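Side-chain contacts in oxidoreductase, NAD-binding/iron-sulfur cluster-binding protein (Nitratireductor pacificus pht-3B, PDB 6ZXU), which acts as a catabolic reductive dehalogenase, using a bound cobalamin together with two [4Fe-4S] clusters: residues Gln536-Gln541 with Ala621-Asp626; Glu78-Leu83 with Ala460-Ala465; Arg247-Ala250 with Asp254-Glu257; Thr576-Thr581 with Asn659-Ser664; Ala107-Ala112 with Ser184-Trp189. All coordinates share one frame; numbering follows the deposited sequence.

Interaction 1 (Gln536-Gln541 with Ala621-Asp626); sequences QDFCNQ and AIIAMD. With SF4 (iron/sulfur cluster), chain D.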
# COMPACT_ATOMS: atom_id res chain seq x y z
N GLN A 536 -8.82 3.20 22.30
CA GLN A 536 -8.40 2.43 23.54
C GLN A 536 -9.60 1.78 24.16
O GLN A 536 -9.63 0.57 24.39
CB GLN A 536 -7.64 3.30 24.55
CG GLN A 536 -6.41 3.97 24.01
CD GLN A 536 -5.55 3.02 23.25
OE1 GLN A 536 -5.00 2.06 23.82
NE2 GLN A 536 -5.39 3.26 21.92
N ASP A 537 -10.66 2.55 24.31
CA ASP A 537 -11.94 1.99 24.83
C ASP A 537 -12.53 0.91 23.90
O ASP A 537 -13.07 -0.09 24.37
CB ASP A 537 -12.95 3.11 25.07
CG ASP A 537 -14.31 2.59 25.67
OD1 ASP A 537 -14.22 1.94 26.74
OD2 ASP A 537 -15.40 2.75 25.03
N PHE A 538 -12.47 1.11 22.58
CA PHE A 538 -13.01 0.16 21.64
C PHE A 538 -12.24 -1.16 21.71
O PHE A 538 -12.85 -2.24 21.88
CB PHE A 538 -12.94 0.69 20.23
CG PHE A 538 -13.83 -0.06 19.25
CD1 PHE A 538 -13.44 -1.22 18.75
CD2 PHE A 538 -15.00 0.51 18.77
CE1 PHE A 538 -14.22 -1.91 17.84
CE2 PHE A 538 -15.79 -0.13 17.84
CZ PHE A 538 -15.40 -1.33 17.39
N CYS A 539 -10.92 -1.12 21.46
CA CYS A 539 -10.11 -2.34 21.49
C CYS A 539 -10.21 -2.98 22.86
O CYS A 539 -10.15 -4.17 23.01
CB CYS A 539 -8.66 -2.09 21.21
SG CYS A 539 -8.30 -1.89 19.51
N ASN A 540 -10.44 -2.23 23.90
CA ASN A 540 -10.56 -2.87 25.18
C ASN A 540 -11.77 -3.81 25.34
O ASN A 540 -11.84 -4.65 26.21
CB ASN A 540 -10.70 -1.86 26.25
CG ASN A 540 -9.91 -2.26 27.38
OD1 ASN A 540 -8.61 -2.29 27.29
ND2 ASN A 540 -10.60 -2.71 28.44
N GLN A 541 -12.76 -3.62 24.50
CA GLN A 541 -14.00 -4.37 24.55
C GLN A 541 -14.12 -5.37 23.41
O GLN A 541 -15.13 -6.01 23.30
CB GLN A 541 -15.22 -3.42 24.41
CG GLN A 541 -15.38 -2.35 25.43
CD GLN A 541 -16.58 -1.50 25.17
OE1 GLN A 541 -17.71 -1.95 25.23
NE2 GLN A 541 -16.35 -0.28 24.88
N ALA A 621 -22.14 -2.96 20.96
CA ALA A 621 -23.08 -3.44 19.97
C ALA A 621 -22.48 -3.57 18.60
O ALA A 621 -22.77 -4.50 17.88
CB ALA A 621 -24.27 -2.51 19.85
N ILE A 622 -21.69 -2.59 18.20
CA ILE A 622 -20.96 -2.66 16.93
C ILE A 622 -19.99 -3.84 16.91
O ILE A 622 -19.92 -4.59 15.95
CB ILE A 622 -20.29 -1.30 16.65
CG1 ILE A 622 -21.30 -0.23 16.35
CG2 ILE A 622 -19.32 -1.42 15.47
CD1 ILE A 622 -20.74 1.18 16.40
N ILE A 623 -19.29 -4.06 17.99
CA ILE A 623 -18.37 -5.19 18.11
C ILE A 623 -19.12 -6.52 17.96
O ILE A 623 -18.71 -7.39 17.19
CB ILE A 623 -17.60 -5.09 19.48
CG1 ILE A 623 -16.61 -3.97 19.42
CG2 ILE A 623 -16.94 -6.37 19.83
CD1 ILE A 623 -16.23 -3.46 20.79
N ALA A 624 -20.25 -6.64 18.63
CA ALA A 624 -21.03 -7.88 18.61
C ALA A 624 -21.72 -8.11 17.28
O ALA A 624 -21.73 -9.24 16.75
CB ALA A 624 -22.03 -7.88 19.74
N MET A 625 -22.24 -7.05 16.68
CA MET A 625 -22.90 -7.21 15.39
C MET A 625 -21.95 -7.49 14.27
O MET A 625 -22.33 -8.06 13.24
CB MET A 625 -23.80 -6.01 15.06
CG MET A 625 -25.09 -5.94 15.91
SD MET A 625 -26.11 -7.46 16.01
CE MET A 625 -26.50 -7.62 14.30
N ASP A 626 -20.68 -7.11 14.45
CA ASP A 626 -19.73 -7.40 13.43
C ASP A 626 -19.60 -8.93 13.23
O ASP A 626 -19.39 -9.38 12.15
CB ASP A 626 -18.36 -6.79 13.77
CG ASP A 626 -17.47 -6.68 12.53
OD1 ASP A 626 -17.83 -5.81 11.67
OD2 ASP A 626 -16.41 -7.38 12.43
FE1 SF4 D . -8.40 -6.06 17.34
FE2 SF4 D . -11.10 -5.35 17.65
FE3 SF4 D . -9.65 -4.24 15.65
FE4 SF4 D . -9.05 -3.52 18.21
S1 SF4 D . -10.99 -3.23 17.05
S2 SF4 D . -7.63 -4.07 16.65
S3 SF4 D . -9.45 -5.51 19.18
S4 SF4 D . -10.18 -6.40 16.00

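Interaction 2 (Glu78-Leu83 with Ala460-Ala465); sequences EEYARL and AGVMAA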
# COMPACT_ATOMS: atom_id res chain seq x y z
N GLU A 78 10.93 11.43 -13.76
CA GLU A 78 11.64 10.91 -14.97
C GLU A 78 12.69 9.88 -14.59
O GLU A 78 12.86 8.88 -15.24
CB GLU A 78 12.26 12.03 -15.75
CG GLU A 78 11.22 12.85 -16.51
CD GLU A 78 11.86 14.02 -17.30
OE1 GLU A 78 11.41 14.33 -18.48
OE2 GLU A 78 12.89 14.60 -16.79
N GLU A 79 13.38 10.09 -13.49
CA GLU A 79 14.34 9.13 -13.06
C GLU A 79 13.73 7.81 -12.65
O GLU A 79 14.26 6.76 -12.95
CB GLU A 79 15.17 9.70 -11.90
CG GLU A 79 16.24 8.72 -11.51
CD GLU A 79 16.97 9.10 -10.23
OE1 GLU A 79 16.39 9.89 -9.41
OE2 GLU A 79 18.13 8.57 -10.03
N TYR A 80 12.59 7.85 -11.93
CA TYR A 80 11.97 6.57 -11.51
C TYR A 80 11.35 5.86 -12.73
O TYR A 80 11.37 4.65 -12.82
CB TYR A 80 10.95 6.80 -10.37
CG TYR A 80 11.68 6.93 -9.03
CD1 TYR A 80 12.21 8.14 -8.64
CD2 TYR A 80 11.79 5.88 -8.18
CE1 TYR A 80 12.91 8.29 -7.45
CE2 TYR A 80 12.52 6.00 -6.98
CZ TYR A 80 13.11 7.19 -6.66
OH TYR A 80 13.82 7.36 -5.45
N ALA A 81 10.82 6.62 -13.68
CA ALA A 81 10.35 6.01 -14.95
C ALA A 81 11.47 5.27 -15.66
O ALA A 81 11.27 4.17 -16.17
CB ALA A 81 9.74 7.10 -15.85
N ARG A 82 12.68 5.86 -15.69
CA ARG A 82 13.78 5.21 -16.38
C ARG A 82 14.16 3.96 -15.66
O ARG A 82 14.54 3.00 -16.26
CB ARG A 82 14.97 6.17 -16.49
CG ARG A 82 14.79 7.29 -17.54
CD ARG A 82 16.13 7.95 -17.90
NE ARG A 82 16.72 8.62 -16.72
CZ ARG A 82 16.43 9.86 -16.33
NH1 ARG A 82 15.59 10.62 -17.06
NH2 ARG A 82 17.00 10.36 -15.22
N LEU A 83 14.13 4.00 -14.33
CA LEU A 83 14.40 2.82 -13.56
C LEU A 83 13.41 1.72 -13.89
O LEU A 83 13.79 0.60 -14.10
CB LEU A 83 14.32 3.16 -12.09
CG LEU A 83 14.46 1.99 -11.16
CD1 LEU A 83 15.89 1.48 -11.26
CD2 LEU A 83 14.13 2.45 -9.70
N ALA A 460 7.71 7.95 -1.89
CA ALA A 460 8.63 8.56 -0.96
C ALA A 460 10.01 8.77 -1.60
O ALA A 460 10.69 9.69 -1.20
CB ALA A 460 8.79 7.72 0.33
N GLY A 461 10.40 7.93 -2.51
CA GLY A 461 11.65 8.12 -3.24
C GLY A 461 11.61 9.39 -4.03
O GLY A 461 12.55 10.17 -4.02
N VAL A 462 10.50 9.63 -4.72
CA VAL A 462 10.31 10.85 -5.50
C VAL A 462 10.30 12.07 -4.58
O VAL A 462 10.94 13.08 -4.86
CB VAL A 462 9.01 10.77 -6.34
CG1 VAL A 462 8.66 12.12 -6.85
CG2 VAL A 462 9.22 9.86 -7.52
N MET A 463 9.59 12.00 -3.47
CA MET A 463 9.44 13.13 -2.57
C MET A 463 10.76 13.50 -1.92
O MET A 463 11.09 14.68 -1.83
CB MET A 463 8.38 12.85 -1.53
CG MET A 463 6.96 12.89 -2.15
SD MET A 463 5.71 12.38 -0.97
CE MET A 463 5.54 13.86 0.03
N ALA A 464 11.48 12.54 -1.42
CA ALA A 464 12.79 12.77 -0.85
C ALA A 464 13.75 13.35 -1.89
O ALA A 464 14.54 14.25 -1.58
CB ALA A 464 13.33 11.51 -0.25
N ALA A 465 13.68 12.89 -3.13
CA ALA A 465 14.53 13.45 -4.23
C ALA A 465 14.22 14.88 -4.48
O ALA A 465 15.13 15.70 -4.68
CB ALA A 465 14.38 12.67 -5.51

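Interaction 3 (Arg247-Ala250 with Asp254-Glu257); sequences RPLA and DLGE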
# COMPACT_ATOMS: atom_id res chain seq x y z
N ARG A 247 -14.25 -4.65 -26.85
CA ARG A 247 -14.72 -3.96 -28.02
C ARG A 247 -14.53 -2.50 -27.91
O ARG A 247 -14.70 -1.95 -26.84
CB ARG A 247 -16.22 -4.35 -28.22
CG ARG A 247 -16.39 -5.84 -28.33
CD ARG A 247 -17.79 -6.38 -28.17
NE ARG A 247 -18.67 -5.81 -29.15
CZ ARG A 247 -19.78 -5.14 -28.86
NH1 ARG A 247 -20.16 -4.94 -27.59
NH2 ARG A 247 -20.53 -4.69 -29.88
N PRO A 248 -14.22 -1.81 -29.01
CA PRO A 248 -14.12 -0.38 -28.94
C PRO A 248 -15.41 0.38 -28.59
O PRO A 248 -16.52 -0.15 -28.65
CB PRO A 248 -13.68 0.00 -30.36
CG PRO A 248 -14.13 -1.18 -31.18
CD PRO A 248 -13.90 -2.35 -30.32
N LEU A 249 -15.25 1.63 -28.22
CA LEU A 249 -16.36 2.45 -27.86
C LEU A 249 -17.07 2.87 -29.14
O LEU A 249 -16.43 3.12 -30.17
CB LEU A 249 -15.90 3.70 -27.08
CG LEU A 249 -15.23 3.48 -25.72
CD1 LEU A 249 -14.50 4.75 -25.30
CD2 LEU A 249 -16.25 3.08 -24.69
N ALA A 250 -18.39 3.02 -29.07
CA ALA A 250 -19.10 3.60 -30.17
C ALA A 250 -18.46 4.93 -30.55
O ALA A 250 -18.29 5.80 -29.72
CB ALA A 250 -20.58 3.80 -29.82
N ASP A 254 -23.21 10.11 -27.60
CA ASP A 254 -23.20 9.95 -26.17
C ASP A 254 -22.93 8.49 -25.81
O ASP A 254 -23.64 7.60 -26.26
CB ASP A 254 -24.61 10.33 -25.67
CG ASP A 254 -24.70 10.54 -24.19
OD1 ASP A 254 -23.91 10.02 -23.37
OD2 ASP A 254 -25.61 11.32 -23.83
N LEU A 255 -21.95 8.26 -24.95
CA LEU A 255 -21.62 6.89 -24.62
C LEU A 255 -22.45 6.31 -23.55
O LEU A 255 -22.41 5.11 -23.30
CB LEU A 255 -20.14 6.82 -24.24
CG LEU A 255 -19.16 6.99 -25.38
CD1 LEU A 255 -17.73 7.02 -24.80
CD2 LEU A 255 -19.30 5.89 -26.41
N GLY A 256 -23.16 7.17 -22.83
CA GLY A 256 -23.94 6.73 -21.69
C GLY A 256 -23.30 6.97 -20.31
O GLY A 256 -23.73 6.34 -19.32
N GLU A 257 -22.29 7.83 -20.24
CA GLU A 257 -21.56 8.09 -19.00
C GLU A 257 -22.41 8.78 -17.95
O GLU A 257 -22.11 8.70 -16.78
CB GLU A 257 -20.38 9.05 -19.22
CG GLU A 257 -19.23 8.49 -19.99
CD GLU A 257 -18.25 9.60 -20.49
OE1 GLU A 257 -18.14 9.69 -21.79
OE2 GLU A 257 -17.58 10.35 -19.64

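Interaction 4 (Thr576-Thr581 with Asn659-Ser664); sequences TKYRVT and NERDLS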
# COMPACT_ATOMS: atom_id res chain seq x y z
N THR A 576 6.15 -14.18 13.57
CA THR A 576 7.21 -14.36 12.58
C THR A 576 7.26 -15.78 12.01
O THR A 576 7.34 -16.00 10.79
CB THR A 576 8.62 -13.99 13.17
OG1 THR A 576 8.58 -12.66 13.61
CG2 THR A 576 9.68 -14.08 12.09
N LYS A 577 7.22 -16.78 12.90
CA LYS A 577 7.33 -18.16 12.45
C LYS A 577 6.15 -18.52 11.54
O LYS A 577 6.34 -19.16 10.49
CB LYS A 577 7.37 -19.09 13.65
CG LYS A 577 8.76 -19.14 14.24
CD LYS A 577 8.80 -19.91 15.56
CE LYS A 577 10.25 -20.33 15.87
NZ LYS A 577 10.42 -20.50 17.33
N TYR A 578 4.92 -18.11 11.89
CA TYR A 578 3.79 -18.39 11.02
C TYR A 578 3.94 -17.72 9.65
O TYR A 578 3.85 -18.37 8.62
CB TYR A 578 2.45 -18.02 11.69
CG TYR A 578 1.26 -18.43 10.87
CD1 TYR A 578 0.85 -19.75 10.83
CD2 TYR A 578 0.58 -17.52 10.07
CE1 TYR A 578 -0.23 -20.16 10.02
CE2 TYR A 578 -0.49 -17.92 9.29
CZ TYR A 578 -0.91 -19.25 9.28
OH TYR A 578 -1.97 -19.64 8.49
N ARG A 579 4.22 -16.45 9.62
CA ARG A 579 4.32 -15.76 8.35
C ARG A 579 5.45 -16.31 7.44
O ARG A 579 5.25 -16.48 6.23
CB ARG A 579 4.52 -14.26 8.58
CG ARG A 579 3.38 -13.57 9.27
CD ARG A 579 3.46 -12.02 9.28
NE ARG A 579 3.21 -11.49 7.97
CZ ARG A 579 3.88 -10.55 7.39
NH1 ARG A 579 3.51 -10.11 6.21
NH2 ARG A 579 4.88 -9.97 8.01
N VAL A 580 6.63 -16.57 8.02
CA VAL A 580 7.80 -17.02 7.25
C VAL A 580 7.60 -18.46 6.76
O VAL A 580 7.97 -18.79 5.64
CB VAL A 580 9.07 -16.90 8.07
CG1 VAL A 580 10.26 -17.57 7.41
CG2 VAL A 580 9.38 -15.39 8.26
N THR A 581 7.05 -19.30 7.62
CA THR A 581 7.05 -20.74 7.38
C THR A 581 5.71 -21.44 7.04
O THR A 581 5.73 -22.57 6.64
CB THR A 581 7.69 -21.57 8.53
OG1 THR A 581 6.80 -21.66 9.60
CG2 THR A 581 9.01 -21.00 9.02
N ASN A 659 -5.04 -21.92 2.46
CA ASN A 659 -5.89 -21.47 3.59
C ASN A 659 -7.16 -20.87 3.10
O ASN A 659 -7.16 -20.05 2.17
CB ASN A 659 -5.14 -20.42 4.47
CG ASN A 659 -3.99 -21.02 5.20
OD1 ASN A 659 -4.15 -22.00 5.93
ND2 ASN A 659 -2.79 -20.47 5.01
N GLU A 660 -8.27 -21.31 3.68
CA GLU A 660 -9.62 -20.78 3.37
C GLU A 660 -10.39 -20.67 4.67
O GLU A 660 -11.41 -21.29 4.89
CB GLU A 660 -10.35 -21.65 2.35
CG GLU A 660 -9.59 -21.74 1.05
CD GLU A 660 -10.23 -22.77 0.11
OE1 GLU A 660 -10.58 -23.94 0.61
OE2 GLU A 660 -10.36 -22.40 -1.12
N ARG A 661 -9.89 -19.81 5.52
CA ARG A 661 -10.39 -19.67 6.86
C ARG A 661 -11.69 -18.88 6.89
O ARG A 661 -11.91 -17.93 6.15
CB ARG A 661 -9.30 -18.98 7.72
CG ARG A 661 -8.05 -19.78 7.80
CD ARG A 661 -7.10 -19.16 8.80
NE ARG A 661 -5.85 -19.82 8.70
CZ ARG A 661 -5.52 -20.86 9.43
NH1 ARG A 661 -6.39 -21.37 10.30
NH2 ARG A 661 -4.34 -21.40 9.32
N ASP A 662 -12.54 -19.28 7.81
CA ASP A 662 -13.81 -18.63 8.09
C ASP A 662 -13.76 -18.15 9.54
O ASP A 662 -12.85 -18.53 10.30
CB ASP A 662 -14.92 -19.69 7.93
CG ASP A 662 -14.95 -20.29 6.49
OD1 ASP A 662 -14.70 -19.55 5.48
OD2 ASP A 662 -15.26 -21.52 6.39
N LEU A 663 -14.78 -17.42 9.93
CA LEU A 663 -14.86 -16.97 11.31
C LEU A 663 -14.68 -18.13 12.29
O LEU A 663 -15.05 -19.24 11.95
CB LEU A 663 -16.13 -16.27 11.51
CG LEU A 663 -16.20 -14.96 10.72
CD1 LEU A 663 -17.64 -14.48 10.59
CD2 LEU A 663 -15.41 -13.88 11.45
N SER A 664 -14.03 -17.88 13.43
CA SER A 664 -13.71 -18.88 14.46
C SER A 664 -14.57 -18.66 15.67
O SER A 664 -15.08 -17.58 15.89
CB SER A 664 -12.23 -18.79 14.90
OG SER A 664 -11.39 -18.67 13.79

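Interaction 5 (Ala107-Ala112 with Ser184-Trp189); sequences AENLKA and SGYVRW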
# COMPACT_ATOMS: atom_id res chain seq x y z
N ALA A 107 -8.25 -13.31 -19.02
CA ALA A 107 -8.53 -11.86 -19.21
C ALA A 107 -9.04 -11.22 -17.92
O ALA A 107 -8.55 -10.17 -17.52
CB ALA A 107 -9.54 -11.65 -20.28
N GLU A 108 -9.97 -11.86 -17.27
CA GLU A 108 -10.48 -11.38 -15.96
C GLU A 108 -9.34 -11.19 -14.98
O GLU A 108 -9.19 -10.13 -14.38
CB GLU A 108 -11.51 -12.35 -15.39
CG GLU A 108 -12.79 -12.35 -16.27
CD GLU A 108 -13.72 -13.52 -16.02
OE1 GLU A 108 -13.42 -14.38 -15.12
OE2 GLU A 108 -14.78 -13.54 -16.72
N ASN A 109 -8.52 -12.21 -14.83
CA ASN A 109 -7.39 -12.18 -13.88
C ASN A 109 -6.42 -11.08 -14.13
O ASN A 109 -5.96 -10.43 -13.23
CB ASN A 109 -6.72 -13.52 -13.83
CG ASN A 109 -5.40 -13.49 -13.10
OD1 ASN A 109 -4.36 -13.31 -13.72
ND2 ASN A 109 -5.46 -13.69 -11.77
N LEU A 110 -6.09 -10.86 -15.38
CA LEU A 110 -5.10 -9.87 -15.69
C LEU A 110 -5.67 -8.45 -15.57
O LEU A 110 -4.98 -7.52 -15.19
CB LEU A 110 -4.57 -10.14 -17.07
CG LEU A 110 -3.27 -9.57 -17.49
CD1 LEU A 110 -2.15 -9.95 -16.55
CD2 LEU A 110 -2.96 -10.02 -18.95
N LYS A 111 -6.95 -8.28 -15.93
CA LYS A 111 -7.62 -7.00 -15.68
C LYS A 111 -7.76 -6.68 -14.20
O LYS A 111 -7.50 -5.61 -13.79
CB LYS A 111 -9.02 -7.01 -16.29
CG LYS A 111 -9.05 -6.87 -17.78
CD LYS A 111 -10.54 -6.98 -18.22
CE LYS A 111 -10.77 -6.09 -19.39
NZ LYS A 111 -12.19 -6.33 -19.80
N ALA A 112 -8.10 -7.69 -13.41
CA ALA A 112 -8.16 -7.54 -11.96
C ALA A 112 -6.78 -7.22 -11.36
O ALA A 112 -6.68 -6.44 -10.40
CB ALA A 112 -8.72 -8.80 -11.32
N SER A 184 3.89 -7.23 -16.90
CA SER A 184 4.70 -8.01 -17.83
C SER A 184 5.54 -9.01 -17.13
O SER A 184 5.62 -10.19 -17.54
CB SER A 184 5.52 -7.09 -18.72
OG SER A 184 6.53 -6.40 -18.04
N GLY A 185 6.13 -8.62 -15.98
CA GLY A 185 6.88 -9.59 -15.22
C GLY A 185 6.09 -10.69 -14.64
O GLY A 185 6.54 -11.82 -14.55
N TYR A 186 4.86 -10.38 -14.22
CA TYR A 186 3.91 -11.41 -13.73
C TYR A 186 3.60 -12.45 -14.81
O TYR A 186 3.63 -13.66 -14.54
CB TYR A 186 2.57 -10.72 -13.33
CG TYR A 186 1.39 -11.59 -13.15
CD1 TYR A 186 1.42 -12.64 -12.26
CD2 TYR A 186 0.21 -11.35 -13.83
CE1 TYR A 186 0.31 -13.44 -12.05
CE2 TYR A 186 -0.95 -12.12 -13.61
CZ TYR A 186 -0.91 -13.16 -12.73
OH TYR A 186 -2.02 -13.95 -12.55
N VAL A 187 3.33 -12.00 -16.05
CA VAL A 187 3.02 -12.96 -17.16
C VAL A 187 4.31 -13.78 -17.51
O VAL A 187 4.22 -14.98 -17.73
CB VAL A 187 2.48 -12.21 -18.38
CG1 VAL A 187 2.33 -13.10 -19.60
CG2 VAL A 187 1.13 -11.57 -18.06
N ARG A 188 5.46 -13.13 -17.50
CA ARG A 188 6.76 -13.81 -17.72
C ARG A 188 7.03 -14.89 -16.68
O ARG A 188 7.50 -15.98 -17.00
CB ARG A 188 7.89 -12.83 -17.78
CG ARG A 188 7.93 -12.02 -19.06
CD ARG A 188 9.23 -11.26 -19.20
NE ARG A 188 9.48 -10.28 -18.10
CZ ARG A 188 9.16 -9.01 -18.11
NH1 ARG A 188 8.46 -8.43 -19.12
NH2 ARG A 188 9.46 -8.26 -17.06
N TRP A 189 6.65 -14.65 -15.43
CA TRP A 189 6.79 -15.68 -14.40
C TRP A 189 5.81 -16.82 -14.49
O TRP A 189 6.05 -17.91 -13.94
CB TRP A 189 6.70 -15.04 -13.01
CG TRP A 189 8.01 -14.53 -12.52
CD1 TRP A 189 8.49 -13.22 -12.52
CD2 TRP A 189 9.06 -15.33 -12.00
NE1 TRP A 189 9.75 -13.18 -11.99
CE2 TRP A 189 10.13 -14.46 -11.64
CE3 TRP A 189 9.20 -16.73 -11.77
CZ2 TRP A 189 11.35 -14.93 -11.11
CZ3 TRP A 189 10.43 -17.21 -11.20
CH2 TRP A 189 11.47 -16.29 -10.89
O HOH W 1 -3.10 -14.08 -9.98

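Interaction 1 (Gln536-Gln541 with Ala621-Asp626)
A single ring, that of Phe-538, meets both Ile-623 of helix 619-628 and an inorganic sulfide of the iron-sulfur cluster. Ile-623 approaches over one face, its CD1 methyl sitting 4.1 Å from the centroid of the Phe-538 ring and 16° off the normal, a CH-pi contact. The CG1 carbon of the same isoleucine comes nearest the rim, 3.5 Å from Phe-538 CE1, and CE1 is in turn 3.6 Å from the cluster atom S1, which it meets obliquely. At the ring edge stands Ile-622, whose CG2 is 4.4 Å from Phe-538 CZ. With CG anti to the backbone N (chi1 -164°), the phenylalanine is turned along the flank of the cluster and out to the second helix. The following residue, Cys-539, points away from that helix and ligates the cluster iron FE4 through SG at 2.2 Å. Consecutive residues thus divide the work: the thiolate binds the iron, and the ring gives the cluster an apolar flank. Ile-623 CD1 also packs 3.8 Å from Gln-541 CB. Both isoleucines offer hydrocarbon to the ring. A salt bridge from Asp-537 to Arg-619 links helix 535-540 to helix 619-628, and another from Asp-626 to Lys-544 ties helix 619-628 to helix 544-548. Phe-538 thereby reaches from helix 535-540 to helix 619-628, beside the cluster, while Ser-612 of helix 603-614 touches both Phe-538 and Ile-622.

Interaction 2 (Glu78-Leu83 with Ala460-Ala465)
The phenol oxygen of Tyr-80 is pressed into the backbone of Gly-461, with Tyr-80 OH 3.2 Å from Gly-461 CA and 3.3 Å from Gly-461 C. The absence of a side chain makes this approach possible, because a beta carbon on residue 461 would collide with the hydroxyl. The carbonyl oxygen of Gly-461 serves its own helix, accepting from Ala-465 N at 3.1 Å. Further back along the ring, Val-462 CG2 rests obliquely on Tyr-80 CD1 at 3.6 Å, and the valine lies alongside the ring, running the other way. Chi1 of -80° places CG of the tyrosine beside its backbone N and directs the ring across to helix 445-469. Replacing Tyr-80 by an alanine would probably leave a gap over Gly-461 CA and deprive the Val-462 methyl of its aromatic partner. Met-354 and Leu-357 also touch the tyrosine, while Ala-460, Met-463 and Ala-464 on the long helix lie against Phe-519 of strand 514-521. Helix 74-85 is thus attached to the layer of helix that covers the second four-stranded sheet. The joint sets a hydroxyl against glycine backbone and aromatic carbon against a methyl group; no charged group takes part between the two segments, and close fit probably matters most.

Interaction 3 (Arg247-Ala250 with Asp254-Glu257)
Leu-255 drives one methyl against the backbone of Ala-250 and the other toward Leu-249, and the first of these contacts is the tighter. Its CD2 lies 3.5 Å from Ala-250 O and 4.2 Å from Ala-250 CB, so this branch packs against the Ala-250 backbone. The second branch meets its partner more lightly: Leu-255 CD1 is 4.0 Å from Leu-249 CD1, and the two leucine side chains cross at about a right angle. On the solvent side Asp-254 is exposed and its CB points away from the 247-250 segment. Its carboxylate turns back on its own chain instead, where OD1 accepts from Gly-256 N at 3.0 Å in an Asx turn, the donor lying 37° above the carboxylate plane. Gly-256 follows with a positive phi of 100°, where a side chain would be jammed against the carbonyl oxygen of Leu-255. Backbone hydrogen bonds tie both Ala-250 and Leu-255 to Ala-49, and Arg-217 NH1 donates to Ala-250 O. This loop between strand 232-239 and helix 260-264 is therefore divided chemically, with leucine and alanine carbon burying its interior and the aspartate carboxylate holding the outer turn through the Gly-256 N-H.

Interaction 4 (Thr576-Thr581 with Asn659-Ser664)
Tyr-578 extends from helix 572-581 until its hydroxyl meets the edge of the Arg-661 guanidinium and comes near the amide of Asn-659. Arg-661 NH2 donates to Tyr-578 OH over 3.1 Å with an N-H...O angle of 143°, a bent bond in which the oxygen is tilted from the guanidinium plane. Ring and guanidinium planes stand 64° apart, so the two groups do not stack. The tyrosine has CG anti to its backbone N (chi1 -174°), which projects the phenol toward the 659-664 loop, and the arginine comes from the opposite direction on a chain extended from CG to NE. Asn-659 ND2 is 3.7 Å from Tyr-578 OH. All three side chains converge on Asp-441: its OD2 takes a salt bridge from Arg-661 NE and a hydrogen bond with Tyr-578 OH, while its backbone O accepts from Asn-659 ND2. Arg-661 therefore grips the phenol with one nitrogen and the carboxylate with another. With a leucine in its place, Asp-441 would probably lose its cationic mate and the Tyr-578 hydroxyl the N-H that Arg-661 gives it. The side chain of Tyr-578 also lies about 4 Å from an iron-sulfur cluster, and the neighbouring Arg-579 touches both cluster and cobalamin. The polar network thus backs one wall of the second cluster site in a 4Fe-4S dicluster domain.

Interaction 5 (Ala107-Ala112 with Ser184-Trp189)
Asn-109 and Tyr-186 join two helices that pack side by side in a layer of helices on a four-stranded antiparallel sheet (alpha+beta). The axes of the 107-112 and 184-189 segments pass 11.9 Å apart, and their N-to-C directions differ by 141°, so the helices run roughly antiparallel. Lys-111 touches strand 121-126, while Ser-184 and Val-187 touch strand 232-239. Among the polar contacts, Tyr-186 OH donates to Asn-109 OD1 at 2.7 Å, reaching the carbonyl oxygen at a C=O...O angle of 119°, close to the carbonyl plane. Both side chains have CG anti to the backbone N, and in the asparagine (chi1 168°) this points the amide oxygen at the phenol hydroxyl. A water completes the link, accepting from Asn-109 ND2 at 3.0 Å and donating to Tyr-186 OH. The hydroxyl thus serves as donor and acceptor at once, and the buried amide has its two ends told apart: oxygen toward the tyrosine, nitrogen toward the water. Trp-640 O is a further acceptor for Asn-109 ND2, which strengthens that orientation. The apolar contacts lie beside this network. Leu-110 CD1 sits at the edge of the tyrosine ring, 3.8 Å from Tyr-186 CE2. The same methyl bridges to the next residue of the second helix. Its counterpart there is Val-187 CG2, 4.0 Å from Leu-110 CD1.

Overall arrangement
From the N terminus, interaction 2 opens first, on helix 74-85, and does not close until helix 445-469, spanning 376 intervening residues. Interactions 5 and 3 fall within that span: 107-112 closes with 184-189 across the helices of the first four-stranded sheet, and 247-250 then closes the short loop with 254-257 that follows strand 232-239. Interaction 2 ties this N-terminal region to the long helix over the second sheet. Interactions 1 and 4 follow and cross: 576-581 lies between the two segments of interaction 1, and 659-664 comes after 621-626. Their nearest atoms are about 6 Å apart, and they join cluster-binding helices 535-540 and 572-581 to helix 619-628 and the 659-664 loop.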